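Local coordinates for repeat Five Residue (Rfr) protein or pentapeptide repeat protein (Cyanothece, PDB 2O6W) that is of unknown function but folds into a right-handed quadrilateral beta helix built from tandem pentapeptide repeats, at residues Ala106-Ala111 with Arg124-Thr129; Asn65-Gln70 with Glu85-Glu90; Asn112-Asn117 with Asn132-His137; Ala81-Thr86 with Ala101-Ala106. One frame throughout, in Å; residues are numbered along the deposited sequence.

Interaction 1: residues Ala106-Ala111 with Arg124-Thr129; sequences ANLENA and RGAILT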
loop_
_atom_site.group_PDB
_atom_site.type_symbol
_atom_site.label_atom_id
_atom_site.label_comp_id
_atom_site.label_asym_id
_atom_site.label_seq_id
_atom_site.Cartn_x
_atom_site.Cartn_y
_atom_site.Cartn_z
ATOM N N ALA A 106 -10.378 5.936 1.789
ATOM C CA ALA A 106 -9.045 5.986 1.205
ATOM C C ALA A 106 -9.064 6.424 -0.249
ATOM O O ALA A 106 -10.007 6.150 -0.983
ATOM C CB ALA A 106 -8.372 4.629 1.321
ATOM N N ASN A 107 -8.014 7.112 -0.667
ATOM C CA ASN A 107 -7.930 7.549 -2.042
ATOM C C ASN A 107 -6.973 6.625 -2.801
ATOM O O ASN A 107 -5.773 6.626 -2.534
ATOM C CB ASN A 107 -7.448 8.998 -2.092
ATOM C CG ASN A 107 -7.184 9.476 -3.503
ATOM O OD1 ASN A 107 -7.841 9.045 -4.448
ATOM N ND2 ASN A 107 -6.226 10.387 -3.652
ATOM N N LEU A 108 -7.507 5.821 -3.726
ATOM C CA LEU A 108 -6.667 4.912 -4.516
ATOM C C LEU A 108 -6.688 5.255 -6.001
ATOM O O LEU A 108 -6.395 4.409 -6.838
ATOM C CB LEU A 108 -7.099 3.446 -4.349
ATOM C CG LEU A 108 -7.029 2.827 -2.951
ATOM C CD1 LEU A 108 -8.302 3.194 -2.207
ATOM C CD2 LEU A 108 -6.898 1.318 -3.024
ATOM N N GLU A 109 -7.009 6.500 -6.326
ATOM C CA GLU A 109 -7.085 6.917 -7.718
ATOM C C GLU A 109 -5.865 6.564 -8.571
ATOM O O GLU A 109 -4.720 6.841 -8.209
ATOM C CB GLU A 109 -7.373 8.416 -7.794
ATOM C CG GLU A 109 -7.562 8.934 -9.212
ATOM C CD GLU A 109 -8.333 10.248 -9.267
ATOM O OE1 GLU A 109 -7.989 11.181 -8.503
ATOM O OE2 GLU A 109 -9.275 10.348 -10.086
ATOM N N ASN A 110 -6.135 5.940 -9.712
ATOM C CA ASN A 110 -5.104 5.530 -10.657
ATOM C C ASN A 110 -4.055 4.606 -10.064
ATOM O O ASN A 110 -2.944 4.487 -10.585
ATOM C CB ASN A 110 -4.434 6.755 -11.251
ATOM C CG ASN A 110 -5.401 7.605 -12.027
ATOM O OD1 ASN A 110 -6.237 7.084 -12.762
ATOM N ND2 ASN A 110 -5.298 8.917 -11.873
ATOM N N ALA A 111 -4.409 3.955 -8.968
ATOM C CA ALA A 111 -3.505 3.030 -8.319
ATOM C C ALA A 111 -3.513 1.728 -9.113
ATOM O O ALA A 111 -4.483 1.419 -9.799
ATOM C CB ALA A 111 -3.969 2.776 -6.891
ATOM N N ARG A 124 -15.510 1.315 2.124
ATOM C CA ARG A 124 -16.578 2.298 2.292
ATOM C C ARG A 124 -16.070 3.713 2.079
ATOM O O ARG A 124 -15.145 4.152 2.759
ATOM C CB ARG A 124 -17.184 2.214 3.693
ATOM C CG ARG A 124 -18.023 0.990 3.949
ATOM C CD ARG A 124 -18.677 1.063 5.318
ATOM N NE ARG A 124 -19.491 -0.119 5.577
ATOM C CZ ARG A 124 -19.011 -1.287 5.989
ATOM N NH1 ARG A 124 -17.712 -1.440 6.204
ATOM N NH2 ARG A 124 -19.832 -2.315 6.169
ATOM N N GLY A 125 -16.680 4.425 1.139
ATOM C CA GLY A 125 -16.283 5.793 0.874
ATOM C C GLY A 125 -14.959 5.928 0.154
ATOM O O GLY A 125 -14.542 7.038 -0.182
ATOM N N ALA A 126 -14.290 4.807 -0.091
ATOM C CA ALA A 126 -12.998 4.836 -0.776
ATOM C C ALA A 126 -13.174 5.199 -2.239
ATOM O O ALA A 126 -14.205 4.894 -2.832
ATOM C CB ALA A 126 -12.328 3.485 -0.664
ATOM N N ILE A 127 -12.186 5.863 -2.831
ATOM C CA ILE A 127 -12.313 6.209 -4.239
ATOM C C ILE A 127 -11.365 5.340 -5.080
ATOM O O ILE A 127 -10.150 5.371 -4.894
ATOM C CB ILE A 127 -12.100 7.770 -4.474
ATOM C CG1 ILE A 127 -10.826 8.047 -5.258
ATOM C CG2 ILE A 127 -12.115 8.523 -3.146
ATOM C CD1 ILE A 127 -11.053 8.067 -6.740
ATOM N N LEU A 128 -11.928 4.537 -5.988
ATOM C CA LEU A 128 -11.104 3.657 -6.820
ATOM C C LEU A 128 -11.103 3.963 -8.321
ATOM O O LEU A 128 -10.894 3.078 -9.146
ATOM C CB LEU A 128 -11.488 2.187 -6.590
ATOM C CG LEU A 128 -11.339 1.706 -5.142
ATOM C CD1 LEU A 128 -12.658 1.919 -4.423
ATOM C CD2 LEU A 128 -10.963 0.235 -5.093
ATOM N N THR A 129 -11.303 5.229 -8.655
ATOM C CA THR A 129 -11.317 5.689 -10.036
ATOM C C THR A 129 -10.013 5.391 -10.781
ATOM O O THR A 129 -8.926 5.653 -10.269
ATOM C CB THR A 129 -11.543 7.203 -10.086
ATOM O OG1 THR A 129 -12.700 7.532 -9.316
ATOM C CG2 THR A 129 -11.736 7.667 -11.512
HETATM O O HOH W 1 -12.371 10.286 -8.993
#
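Asn-107 and Ile-127 lie side by side and point the same way, with OD1 of Asn-107 resting 3.2 Å from CG1 of Ile-127. The asparagine swings its amide opposite its own backbone nitrogen (chi1 173°), which lets OD1 turn back over its own chain and accept the N-H of Glu-109 at 3.3 Å, an Asx turn in which the donor stands well above the carbonyl plane. ND2 of the same amide reaches back to OD1 of Asn-87 in a weak hydrogen bond. Ile-127 has an unusual first torsion, 113°, far from the staggered positions; its CD1 is thereby laid against CB of Glu-109, 3.8 Å away. Two residues on, Glu-109 and Thr-129 also run alongside. OE2 of Glu-109 comes to 3.9 Å from the methyl CG2 of Thr-129, and a water links the two polar ends, lying 2.8 Å from OG1 of Thr-129 and donating to OE2 of Glu-109. Buried beneath, CD1 of Leu-108 approaches CB of Ala-126 at 4.3 Å and also meets Leu-128. Three backbone bonds hold the segments: Ile-127 N to Ala-106 O, Leu-108 N to Ile-127 O, and Asn-110 N to Thr-129 O, all close to 2.9 Å. The chain then rounds a corner in a type II turn from Leu-108 to Ala-111. Inward leucines and alanines, an outer row that is mostly polar but includes Ile-127, and a single parallel bridge between Asn-107 and Ile-127 are characteristic of consecutive coils on one face of the pentapeptide-repeat beta helix.

Interaction 2: residues Asn65-Gln70 with Glu85-Glu90; sequences NANLYQ and ETNLSE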
loop_
_atom_site.group_PDB
_atom_site.type_symbol
_atom_site.label_atom_id
_atom_site.label_comp_id
_atom_site.label_asym_id
_atom_site.label_seq_id
_atom_site.Cartn_x
_atom_site.Cartn_y
_atom_site.Cartn_z
ATOM N N ASN A 65 -4.668 8.582 7.096
ATOM C CA ASN A 65 -4.370 9.955 6.714
ATOM C C ASN A 65 -2.918 10.168 6.316
ATOM O O ASN A 65 -2.453 11.307 6.223
ATOM C CB ASN A 65 -4.721 10.895 7.873
ATOM C CG ASN A 65 -6.195 10.861 8.220
ATOM O OD1 ASN A 65 -7.027 11.409 7.493
ATOM N ND2 ASN A 65 -6.531 10.200 9.316
ATOM N N ALA A 66 -2.189 9.080 6.095
ATOM C CA ALA A 66 -0.792 9.206 5.687
ATOM C C ALA A 66 -0.758 9.475 4.190
ATOM O O ALA A 66 -1.719 9.187 3.487
ATOM C CB ALA A 66 -0.030 7.936 6.001
ATOM N N ASN A 67 0.340 10.044 3.711
ATOM C CA ASN A 67 0.480 10.325 2.290
ATOM C C ASN A 67 1.499 9.398 1.627
ATOM O O ASN A 67 2.702 9.476 1.905
ATOM C CB ASN A 67 0.900 11.779 2.061
ATOM C CG ASN A 67 1.100 12.089 0.590
ATOM O OD1 ASN A 67 0.432 11.500 -0.266
ATOM N ND2 ASN A 67 1.999 13.017 0.286
ATOM N N LEU A 68 1.015 8.526 0.749
ATOM C CA LEU A 68 1.890 7.586 0.046
ATOM C C LEU A 68 1.829 7.795 -1.465
ATOM O O LEU A 68 2.184 6.913 -2.244
ATOM C CB LEU A 68 1.493 6.151 0.396
ATOM C CG LEU A 68 1.659 5.841 1.889
ATOM C CD1 LEU A 68 0.995 4.516 2.246
ATOM C CD2 LEU A 68 3.137 5.814 2.222
ATOM N N TYR A 69 1.384 8.985 -1.859
ATOM C CA TYR A 69 1.264 9.358 -3.267
ATOM C C TYR A 69 2.445 8.883 -4.120
ATOM O O TYR A 69 3.601 9.135 -3.788
ATOM C CB TYR A 69 1.116 10.878 -3.389
ATOM C CG TYR A 69 1.034 11.366 -4.812
ATOM C CD1 TYR A 69 -0.035 11.014 -5.628
ATOM C CD2 TYR A 69 2.035 12.173 -5.350
ATOM C CE1 TYR A 69 -0.104 11.450 -6.948
ATOM C CE2 TYR A 69 1.976 12.614 -6.664
ATOM C CZ TYR A 69 0.906 12.251 -7.460
ATOM O OH TYR A 69 0.846 12.686 -8.767
ATOM N N GLN A 70 2.127 8.191 -5.213
ATOM C CA GLN A 70 3.114 7.664 -6.157
ATOM C C GLN A 70 4.184 6.759 -5.573
ATOM O O GLN A 70 5.258 6.633 -6.143
ATOM C CB GLN A 70 3.799 8.806 -6.907
ATOM C CG GLN A 70 2.898 9.543 -7.864
ATOM C CD GLN A 70 3.673 10.468 -8.784
ATOM O OE1 GLN A 70 4.503 11.260 -8.336
ATOM N NE2 GLN A 70 3.398 10.379 -10.080
ATOM N N GLU A 85 -8.694 7.081 5.103
ATOM C CA GLU A 85 -8.419 8.355 4.449
ATOM C C GLU A 85 -6.960 8.499 4.033
ATOM O O GLU A 85 -6.436 9.609 3.961
ATOM C CB GLU A 85 -8.801 9.514 5.369
ATOM C CG GLU A 85 -10.296 9.717 5.521
ATOM C CD GLU A 85 -10.651 10.598 6.711
ATOM O OE1 GLU A 85 -10.162 11.749 6.783
ATOM O OE2 GLU A 85 -11.424 10.134 7.582
ATOM N N THR A 86 -6.309 7.378 3.755
ATOM C CA THR A 86 -4.912 7.389 3.345
ATOM C C THR A 86 -4.807 7.762 1.872
ATOM O O THR A 86 -5.672 7.394 1.073
ATOM C CB THR A 86 -4.274 5.993 3.547
ATOM O OG1 THR A 86 -4.318 5.642 4.936
ATOM C CG2 THR A 86 -2.830 5.976 3.060
ATOM N N ASN A 87 -3.761 8.495 1.503
ATOM C CA ASN A 87 -3.587 8.854 0.100
ATOM C C ASN A 87 -2.744 7.792 -0.605
ATOM O O ASN A 87 -1.516 7.805 -0.510
ATOM C CB ASN A 87 -2.910 10.221 -0.053
ATOM C CG ASN A 87 -2.778 10.647 -1.517
ATOM O OD1 ASN A 87 -3.357 10.027 -2.411
ATOM N ND2 ASN A 87 -2.027 11.711 -1.762
ATOM N N LEU A 88 -3.405 6.876 -1.307
ATOM C CA LEU A 88 -2.706 5.819 -2.035
ATOM C C LEU A 88 -2.819 6.019 -3.540
ATOM O O LEU A 88 -2.677 5.065 -4.301
ATOM C CB LEU A 88 -3.280 4.443 -1.679
ATOM C CG LEU A 88 -3.168 4.046 -0.209
ATOM C CD1 LEU A 88 -4.066 2.867 0.087
ATOM C CD2 LEU A 88 -1.713 3.741 0.124
ATOM N N SER A 89 -3.079 7.248 -3.979
ATOM C CA SER A 89 -3.217 7.490 -5.411
ATOM C C SER A 89 -1.914 7.293 -6.185
ATOM O O SER A 89 -0.826 7.640 -5.717
ATOM C CB SER A 89 -3.790 8.888 -5.681
ATOM O OG SER A 89 -3.003 9.893 -5.079
ATOM N N GLU A 90 -2.048 6.712 -7.371
ATOM C CA GLU A 90 -0.929 6.416 -8.255
ATOM C C GLU A 90 0.151 5.558 -7.605
ATOM O O GLU A 90 1.323 5.641 -7.961
ATOM C CB GLU A 90 -0.332 7.711 -8.803
ATOM C CG GLU A 90 -1.357 8.527 -9.556
ATOM C CD GLU A 90 -0.744 9.528 -10.514
ATOM O OE1 GLU A 90 -1.516 10.340 -11.076
ATOM O OE2 GLU A 90 0.496 9.499 -10.715
#
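Asn-67 and Asn-87 lie side by side, pointing the same way, their amide planes 9° apart, and ND2 of Asn-87 gives OD1 of Asn-67 a weak, strongly bent hydrogen bond of 2.9 Å. Each asparagine also makes an Asx turn, OD1 of Asn-67 accepting from Tyr-69 N and OD1 of Asn-87 from Ser-89 N, which comes from above the carbonyl plane. Ser-89 OG, set between its backbone N and carbonyl carbon (chi1 56°), meets the same Asn-87 oxygen at 2.7 Å, in that plane and on a lone pair. Among the other polar side chains, NE2 of Gln-70 binds OE2 of Glu-90 at 3.1 Å, and OE1 of Gln-70 accepts from NE of Arg-27. OG1 of Thr-86 turns to the carbonyl of Leu-63. The backbones contribute Asn-87 N to Ala-66 O, Leu-68 N to Asn-87 O, and an almost straight bond from Gln-70 N to Ser-89 O (178°). In apolar packing, CD1 of Leu-68 meets CD2 of Leu-88 at 3.5 Å inside the coil. The Tyr-69 ring, outside, carries CG of Gln-70 on one face and presents CD1 at its edge to OG of Ser-89, 3.2 Å away. The chemistry implies a two-sided joint: leucines meet in the interior, while the Asx turns, with the weak amide link and the Asn-67 ND2 to Asn-24 bond, probably keep the asparagines in one orientation.

Interaction 3: residues Asn112-Asn117 with Asn132-His137; sequences NLQGAN and NLEETH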
loop_
_atom_site.group_PDB
_atom_site.type_symbol
_atom_site.label_atom_id
_atom_site.label_comp_id
_atom_site.label_asym_id
_atom_site.label_seq_id
_atom_site.Cartn_x
_atom_site.Cartn_y
_atom_site.Cartn_z
ATOM N N ASN A 112 -2.431 0.967 -9.041
ATOM C CA ASN A 112 -2.389 -0.316 -9.737
ATOM C C ASN A 112 -2.593 -1.419 -8.680
ATOM O O ASN A 112 -1.791 -1.556 -7.761
ATOM C CB ASN A 112 -1.045 -0.471 -10.467
ATOM C CG ASN A 112 -0.842 -1.871 -11.035
ATOM O OD1 ASN A 112 -1.806 -2.585 -11.319
ATOM N ND2 ASN A 112 0.415 -2.261 -11.215
ATOM N N LEU A 113 -3.677 -2.184 -8.804
ATOM C CA LEU A 113 -3.983 -3.254 -7.846
ATOM C C LEU A 113 -3.978 -4.636 -8.476
ATOM O O LEU A 113 -4.666 -5.547 -8.007
ATOM C CB LEU A 113 -5.351 -3.022 -7.191
ATOM C CG LEU A 113 -5.463 -2.124 -5.953
ATOM C CD1 LEU A 113 -4.821 -0.783 -6.226
ATOM C CD2 LEU A 113 -6.937 -1.950 -5.575
ATOM N N GLN A 114 -3.199 -4.791 -9.541
ATOM C CA GLN A 114 -3.119 -6.067 -10.237
ATOM C C GLN A 114 -2.602 -7.173 -9.333
ATOM O O GLN A 114 -1.563 -7.035 -8.683
ATOM C CB GLN A 114 -2.217 -5.951 -11.463
ATOM C CG GLN A 114 -2.298 -7.156 -12.386
ATOM C CD GLN A 114 -1.437 -6.991 -13.618
ATOM O OE1 GLN A 114 -0.213 -6.940 -13.528
ATOM N NE2 GLN A 114 -2.072 -6.894 -14.778
ATOM N N GLY A 115 -3.347 -8.273 -9.305
ATOM C CA GLY A 115 -2.966 -9.405 -8.492
ATOM C C GLY A 115 -3.023 -9.132 -7.006
ATOM O O GLY A 115 -2.611 -9.972 -6.221
ATOM N N ALA A 116 -3.527 -7.969 -6.606
ATOM C CA ALA A 116 -3.606 -7.648 -5.184
ATOM C C ALA A 116 -4.753 -8.392 -4.520
ATOM O O ALA A 116 -5.773 -8.683 -5.156
ATOM C CB ALA A 116 -3.774 -6.147 -4.979
ATOM N N ASN A 117 -4.584 -8.691 -3.237
ATOM C CA ASN A 117 -5.604 -9.403 -2.477
ATOM C C ASN A 117 -6.269 -8.472 -1.465
ATOM O O ASN A 117 -5.636 -8.038 -0.507
ATOM C CB ASN A 117 -4.979 -10.588 -1.734
ATOM C CG ASN A 117 -6.026 -11.530 -1.158
ATOM O OD1 ASN A 117 -7.200 -11.168 -1.035
ATOM N ND2 ASN A 117 -5.606 -12.737 -0.792
ATOM N N ASN A 132 -6.518 -0.261 -11.690
ATOM C CA ASN A 132 -6.321 -1.478 -12.479
ATOM C C ASN A 132 -6.708 -2.667 -11.590
ATOM O O ASN A 132 -5.976 -3.025 -10.671
ATOM C CB ASN A 132 -4.856 -1.594 -12.932
ATOM C CG ASN A 132 -4.563 -2.911 -13.652
ATOM O OD1 ASN A 132 -5.473 -3.575 -14.156
ATOM N ND2 ASN A 132 -3.291 -3.281 -13.715
ATOM N N LEU A 133 -7.868 -3.260 -11.871
ATOM C CA LEU A 133 -8.381 -4.388 -11.095
ATOM C C LEU A 133 -8.185 -5.725 -11.797
ATOM O O LEU A 133 -9.001 -6.642 -11.648
ATOM C CB LEU A 133 -9.872 -4.184 -10.803
ATOM C CG LEU A 133 -10.238 -2.949 -9.979
ATOM C CD1 LEU A 133 -11.749 -2.759 -9.958
ATOM C CD2 LEU A 133 -9.689 -3.106 -8.573
ATOM N N GLU A 134 -7.101 -5.840 -12.559
ATOM C CA GLU A 134 -6.811 -7.070 -13.293
ATOM C C GLU A 134 -6.327 -8.164 -12.354
ATOM O O GLU A 134 -5.237 -8.076 -11.796
ATOM C CB GLU A 134 -5.750 -6.818 -14.369
ATOM C CG GLU A 134 -5.612 -7.976 -15.345
ATOM C CD GLU A 134 -4.474 -7.795 -16.337
ATOM O OE1 GLU A 134 -4.367 -6.703 -16.943
ATOM O OE2 GLU A 134 -3.691 -8.755 -16.514
ATOM N N GLU A 135 -7.147 -9.195 -12.193
ATOM C CA GLU A 135 -6.818 -10.317 -11.319
ATOM C C GLU A 135 -6.749 -9.880 -9.861
ATOM O O GLU A 135 -5.967 -10.411 -9.073
ATOM C CB GLU A 135 -5.486 -10.944 -11.735
ATOM C CG GLU A 135 -5.499 -11.550 -13.126
ATOM C CD GLU A 135 -4.117 -11.946 -13.593
ATOM O OE1 GLU A 135 -3.263 -11.038 -13.743
ATOM O OE2 GLU A 135 -3.883 -13.158 -13.808
ATOM N N THR A 136 -7.582 -8.905 -9.514
ATOM C CA THR A 136 -7.640 -8.389 -8.158
ATOM C C THR A 136 -8.722 -9.143 -7.397
ATOM O O THR A 136 -9.872 -9.191 -7.832
ATOM C CB THR A 136 -7.984 -6.886 -8.149
ATOM O OG1 THR A 136 -7.014 -6.170 -8.921
ATOM C CG2 THR A 136 -7.996 -6.348 -6.723
ATOM N N HIS A 137 -8.349 -9.722 -6.259
ATOM C CA HIS A 137 -9.282 -10.485 -5.439
ATOM C C HIS A 137 -10.128 -9.546 -4.582
ATOM O O HIS A 137 -9.632 -8.966 -3.615
ATOM C CB HIS A 137 -8.502 -11.448 -4.543
ATOM C CG HIS A 137 -9.330 -12.562 -3.987
ATOM N ND1 HIS A 137 -9.023 -13.201 -2.804
ATOM C CD2 HIS A 137 -10.446 -13.163 -4.461
ATOM C CE1 HIS A 137 -9.916 -14.146 -2.573
ATOM N NE2 HIS A 137 -10.790 -14.145 -3.563
#
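Asn-112 and Asn-132 open two stacked corners of the pentapeptide-repeat beta helix, each followed by a type II turn, from Leu-113 to Ala-116 and from Leu-133 to Thr-136. ND2 of Asn-132 donates to OD1 of Asn-112 at 2.9 Å, the amide planes being 10° apart. That oxygen also accepts from Gln-114 N, its Asx-turn partner, and the two donors reach it from opposite faces of its plane. Asn-132 makes the corresponding Asx turn to Glu-134 N. At the turn, OG1 of Thr-136 donates a short 2.6 Å bond to Leu-113 O, whose other face receives Ala-116 N; with OG1 set opposite its own carbonyl carbon (chi1 -57°), the hydroxyl reaches the leucine oxygen from above the carbonyl plane. Gly-115, with positive phi, gives its N-H to Glu-134 O at 3.1 Å, and its CA approaches Glu-135 O. Gln-114 stretches alongside Glu-134, with CG 3.1 Å from Glu-134 O and the amide turned 67° to the carboxylate. Beyond the turns, His-137 N binds Ala-116 O, and ND1 of its ring donates to OD1 of Asn-117 at 3.3 Å from above the carbonyl plane; that oxygen also accepts from Glu-119 N. Leu-113 and Leu-133 touch loosely through CD2 atoms. A largely polar contact near the surface thus gains its order from shared acceptors, with two carbonyl oxygens, Asn-112 OD1 and Leu-113 O, each joining its own turn to the next coil.

Interaction 4: residues Ala81-Thr86 with Ala101-Ala106; sequences AILVET and ANLQGA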
loop_
_atom_site.group_PDB
_atom_site.type_symbol
_atom_site.label_atom_id
_atom_site.label_comp_id
_atom_site.label_asym_id
_atom_site.label_seq_id
_atom_site.Cartn_x
_atom_site.Cartn_y
_atom_site.Cartn_z
ATOM N N ALA A 81 -4.337 -3.971 8.190
ATOM C CA ALA A 81 -3.780 -2.639 8.363
ATOM C C ALA A 81 -4.893 -1.594 8.361
ATOM O O ALA A 81 -5.956 -1.800 7.774
ATOM C CB ALA A 81 -2.797 -2.350 7.250
ATOM N N ILE A 82 -4.650 -0.473 9.025
ATOM C CA ILE A 82 -5.625 0.609 9.083
ATOM C C ILE A 82 -5.144 1.698 8.128
ATOM O O ILE A 82 -4.074 2.277 8.322
ATOM C CB ILE A 82 -5.734 1.175 10.526
ATOM C CG1 ILE A 82 -6.138 0.044 11.482
ATOM C CG2 ILE A 82 -6.740 2.321 10.577
ATOM C CD1 ILE A 82 -6.079 0.411 12.938
ATOM N N LEU A 83 -5.942 1.969 7.098
ATOM C CA LEU A 83 -5.595 2.964 6.093
ATOM C C LEU A 83 -6.757 3.920 5.834
ATOM O O LEU A 83 -7.109 4.189 4.686
ATOM C CB LEU A 83 -5.205 2.254 4.790
ATOM C CG LEU A 83 -4.154 1.152 4.941
ATOM C CD1 LEU A 83 -4.035 0.345 3.671
ATOM C CD2 LEU A 83 -2.822 1.777 5.298
ATOM N N VAL A 84 -7.344 4.438 6.905
ATOM C CA VAL A 84 -8.472 5.353 6.794
ATOM C C VAL A 84 -8.076 6.710 6.219
ATOM O O VAL A 84 -7.233 7.405 6.779
ATOM C CB VAL A 84 -9.139 5.559 8.179
ATOM C CG1 VAL A 84 -10.200 6.647 8.105
ATOM C CG2 VAL A 84 -9.757 4.249 8.646
ATOM N N GLU A 85 -8.694 7.081 5.103
ATOM C CA GLU A 85 -8.419 8.355 4.449
ATOM C C GLU A 85 -6.960 8.499 4.033
ATOM O O GLU A 85 -6.436 9.609 3.961
ATOM C CB GLU A 85 -8.801 9.514 5.369
ATOM C CG GLU A 85 -10.296 9.717 5.521
ATOM C CD GLU A 85 -10.651 10.598 6.711
ATOM O OE1 GLU A 85 -10.162 11.749 6.783
ATOM O OE2 GLU A 85 -11.424 10.134 7.582
ATOM N N THR A 86 -6.309 7.378 3.755
ATOM C CA THR A 86 -4.912 7.389 3.345
ATOM C C THR A 86 -4.807 7.762 1.872
ATOM O O THR A 86 -5.672 7.394 1.073
ATOM C CB THR A 86 -4.274 5.993 3.547
ATOM O OG1 THR A 86 -4.318 5.642 4.936
ATOM C CG2 THR A 86 -2.830 5.976 3.060
ATOM N N ALA A 101 -7.923 -5.290 5.403
ATOM C CA ALA A 101 -7.495 -3.904 5.566
ATOM C C ALA A 101 -8.681 -2.953 5.661
ATOM O O ALA A 101 -9.729 -3.188 5.074
ATOM C CB ALA A 101 -6.595 -3.485 4.407
ATOM N N ASN A 102 -8.510 -1.877 6.411
ATOM C CA ASN A 102 -9.567 -0.892 6.546
ATOM C C ASN A 102 -9.181 0.313 5.686
ATOM O O ASN A 102 -8.363 1.139 6.098
ATOM C CB ASN A 102 -9.717 -0.483 8.012
ATOM C CG ASN A 102 -10.818 0.536 8.219
ATOM O OD1 ASN A 102 -11.585 0.824 7.303
ATOM N ND2 ASN A 102 -10.905 1.085 9.428
ATOM N N LEU A 103 -9.765 0.403 4.492
ATOM C CA LEU A 103 -9.469 1.491 3.562
ATOM C C LEU A 103 -10.596 2.523 3.459
ATOM O O LEU A 103 -10.759 3.175 2.429
ATOM C CB LEU A 103 -9.175 0.913 2.176
ATOM C CG LEU A 103 -7.924 0.040 2.060
ATOM C CD1 LEU A 103 -8.148 -1.062 1.039
ATOM C CD2 LEU A 103 -6.742 0.903 1.670
ATOM N N GLN A 104 -11.353 2.685 4.538
ATOM C CA GLN A 104 -12.463 3.624 4.552
ATOM C C GLN A 104 -12.069 5.048 4.183
ATOM O O GLN A 104 -11.221 5.664 4.827
ATOM C CB GLN A 104 -13.135 3.612 5.917
ATOM C CG GLN A 104 -14.411 4.421 5.979
ATOM C CD GLN A 104 -15.162 4.180 7.273
ATOM O OE1 GLN A 104 -15.686 3.080 7.510
ATOM N NE2 GLN A 104 -15.203 5.200 8.132
ATOM N N GLY A 105 -12.700 5.556 3.129
ATOM C CA GLY A 105 -12.431 6.900 2.662
ATOM C C GLY A 105 -11.058 7.051 2.035
ATOM O O GLY A 105 -10.617 8.165 1.766
ATOM N N ALA A 106 -10.378 5.936 1.789
ATOM C CA ALA A 106 -9.045 5.986 1.205
ATOM C C ALA A 106 -9.064 6.424 -0.249
ATOM O O ALA A 106 -10.007 6.150 -0.983
ATOM C CB ALA A 106 -8.372 4.629 1.321
#
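Ala-81 to Val-84 pair one to one with Ala-101 to Gln-104, CA atoms 4.8 to 4.9 Å apart; the register then slips, CA of Glu-85 lying 4.1 Å from CA of Ala-106. Both segments round a corner by type II turns, Leu-83 to Thr-86 and Leu-103 to Ala-106. Asn-102 sits astride a single bridge to Ile-82: its N binds Ala-81 O at 2.9 Å and its O accepts from Leu-83 N at 2.7 Å. Further on, Glu-85 N reaches Gln-104 O, and CA of Glu-85 points its hydrogen at Gly-105 O. Inside the coil Leu-83 and Leu-103 point the same way, CD1 of the first pressed to CD2 of the second at 3.4 Å, while CB of Ala-106 lies 3.6 Å from Leu-83 O. Outside, Val-84 crosses Asn-102. With CG1 opposite the backbone N (chi1 173°), CG2 falls beside that N and meets ND2 of Asn-102 at 3.5 Å, while CG1 leans on Gln-104 O. Gln-104 N donates a weak hydrogen bond to OD1 of Asn-102, and OE1 of Gln-104 is bound by Asn-122. The bonds across this corner are thus backbone ones, joined by leucine packing; the amide of Asn-102 meets a valine methyl and turns its OD1 to its own chain and, weakly, to Asn-122.

Overall arrangement
From the N terminus, interaction 2 closes the first loop, bringing 85-90 back against 65-70 after 14 intervening residues. Interaction 4 opens at 81-86, overlapping the closing segment of interaction 2 at Glu-85 and Thr-86, and closes a second 14-residue loop at 101-106. From the shared Ala-106, interaction 1 joins 106-111 to 124-129 on the next coil. Interaction 3 crosses it: 112-117 lies within the loop of interaction 1, while 132-137 lies beyond its end. Interactions 1 and 2 touch along one face of the helix, Asn-107 O facing Leu-88 N at 2.7 Å. Interactions 3 and 4 occupy separate corners, their centres about 17 Å apart. Together they tie successive coils into one stack.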